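Local structure of SnoaL-like domain-containing protein (Agrobacterium tumefaciens str. C58, 3DXO) at residues E19-E22 and R23-H26. The protein is of unknown function but belongs to the SnoaL-like family of the NTF2 clan and is a putative isomerase. Residues are numbered along the deposited sequence; the frame is centred on the assembly and turned at random. Where two conformers were deposited one is given.
Sequences EDNE and RRRH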
loop_
_atom_site.group_PDB
_atom_site.type_symbol
_atom_site.label_atom_id
_atom_site.label_comp_id
_atom_site.label_asym_id
_atom_site.label_seq_id
_atom_site.Cartn_x
_atom_site.Cartn_y
_atom_site.Cartn_z
ATOM N N GLU B 19 4.734 -1.416 -25.637
ATOM C CA GLU B 19 4.376 -2.409 -26.636
ATOM C C GLU B 19 5.538 -3.362 -27.002
ATOM O O GLU B 19 5.348 -4.554 -27.126
ATOM C CB GLU B 19 3.853 -1.611 -27.834
ATOM C CG GLU B 19 3.462 -2.356 -29.014
ATOM C CD GLU B 19 4.611 -2.611 -29.981
ATOM O OE1 GLU B 19 5.463 -1.736 -30.229
ATOM O OE2 GLU B 19 4.610 -3.726 -30.539
ATOM N N ASP B 20 6.742 -2.826 -27.148
ATOM C CA ASP B 20 7.912 -3.614 -27.555
ATOM C C ASP B 20 8.594 -4.234 -26.350
ATOM O O ASP B 20 8.890 -3.541 -25.376
ATOM C CB ASP B 20 8.892 -2.729 -28.255
ATOM C CG ASP B 20 9.945 -3.495 -28.947
ATOM O OD1 ASP B 20 9.633 -4.184 -29.928
ATOM O OD2 ASP B 20 11.105 -3.362 -28.565
ATOM N N ASN B 21 8.857 -5.530 -26.402
ATOM C CA ASN B 21 9.487 -6.241 -25.286
ATOM C C ASN B 21 10.921 -5.713 -25.019
ATOM O O ASN B 21 11.330 -5.548 -23.873
ATOM C CB ASN B 21 9.450 -7.779 -25.505
ATOM C CG ASN B 21 8.004 -8.391 -25.416
ATOM O OD1 ASN B 21 7.197 -8.040 -24.533
ATOM N ND2 ASN B 21 7.705 -9.342 -26.315
ATOM N N GLU B 22 11.679 -5.444 -26.071
ATOM C CA GLU B 22 13.026 -4.921 -25.899
ATOM C C GLU B 22 13.067 -3.567 -25.247
ATOM O O GLU B 22 13.833 -3.357 -24.334
ATOM C CB GLU B 22 13.674 -4.762 -27.231
ATOM C CG GLU B 22 14.272 -5.993 -27.727
ATOM C CD GLU B 22 15.759 -5.832 -27.800
ATOM O OE1 GLU B 22 16.208 -4.654 -28.017
ATOM O OE2 GLU B 22 16.471 -6.876 -27.677
ATOM N N ARG B 23 12.266 -2.634 -25.729
ATOM C CA ARG B 23 12.245 -1.331 -25.121
ATOM C C ARG B 23 11.890 -1.428 -23.654
ATOM O O ARG B 23 12.451 -0.697 -22.828
ATOM C CB ARG B 23 11.278 -0.420 -25.835
ATOM C CG ARG B 23 11.778 -0.061 -27.204
ATOM C CD ARG B 23 10.877 0.955 -27.867
ATOM N NE ARG B 23 11.401 1.329 -29.187
ATOM C CZ ARG B 23 10.934 2.313 -29.956
ATOM N NH1 ARG B 23 9.974 3.128 -29.518
ATOM N NH2 ARG B 23 11.501 2.552 -31.123
ATOM N N ARG B 24 11.000 -2.359 -23.324
ATOM C CA ARG B 24 10.598 -2.557 -21.947
ATOM C C ARG B 24 11.738 -3.057 -21.071
ATOM O O ARG B 24 11.837 -2.642 -19.922
ATOM C CB ARG B 24 9.482 -3.525 -21.916
ATOM C CG ARG B 24 8.581 -3.410 -20.696
ATOM C CD ARG B 24 7.432 -4.437 -20.796
ATOM N NE ARG B 24 7.197 -4.658 -22.227
ATOM C CZ ARG B 24 6.266 -5.403 -22.745
ATOM N NH1 ARG B 24 5.450 -5.967 -21.961
ATOM N NH2 ARG B 24 6.131 -5.541 -24.042
ATOM N N ARG B 25 12.601 -3.933 -21.576
ATOM C CA ARG B 25 13.740 -4.363 -20.748
ATOM C C ARG B 25 14.573 -3.163 -20.383
ATOM O O ARG B 25 14.964 -2.974 -19.239
ATOM C CB ARG B 25 14.622 -5.383 -21.437
ATOM C CG ARG B 25 13.933 -6.654 -21.663
ATOM C CD ARG B 25 14.878 -7.682 -22.243
ATOM N NE ARG B 25 14.049 -8.714 -22.839
ATOM C CZ ARG B 25 13.852 -8.910 -24.142
ATOM N NH1 ARG B 25 14.520 -8.219 -25.099
ATOM N NH2 ARG B 25 13.008 -9.881 -24.500
ATOM N N HIS B 26 14.822 -2.338 -21.378
ATOM C CA HIS B 26 15.564 -1.077 -21.227
ATOM C C HIS B 26 14.902 -0.193 -20.171
ATOM O O HIS B 26 15.542 0.374 -19.329
ATOM C CB HIS B 26 15.671 -0.335 -22.592
ATOM C CG HIS B 26 15.952 1.138 -22.480
ATOM N ND1 HIS B 26 17.203 1.647 -22.196
ATOM C CD2 HIS B 26 15.137 2.211 -22.633
ATOM C CE1 HIS B 26 17.140 2.964 -22.150
ATOM N NE2 HIS B 26 15.900 3.332 -22.420
#
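Asp20 is the N-cap of helix 21-31: its OD2 accepts from Arg23 N at 3.1 Å, met on its anti side, a little out of the carboxylate plane, with a fairly straight N-H...O angle of 159°. CG anti to the backbone N (chi1 -167°) and beside the carbonyl carbon lets OD2 reach forward to that amide, and Asp20 OD2 also lies 3.6 Å from Arg23 CG. The backbone then continues as i to i+4 bonds, Arg24 N to Asp20 O, Arg25 N to Asn21 O and His26 N to Glu22 O. This cap starts the second of the three helices that pack with the curved mixed sheet in the NTF2-like, cone-shaped fold; Glu18 OE2, just before it, accepts from Asp20 N. Among charged side chains, Glu22 OE2 and Arg25 NH1 form a long salt bridge at 3.5 Å, the carboxylate and guanidinium planes 86° apart, while Asn21 O lies over the centre of the Arg25 guanidinium, 4.1 Å above its plane. Buried Arg24 bends at chi3 and runs alongside Asn21. In the conformer given, Asn21 OD1 lies over one face of the Arg24 guanidinium, nearest Arg24 NH2, a doubtful placement. Arg24 NH1 lies near Arg59 NE of helix 47-61, a pair of like charges.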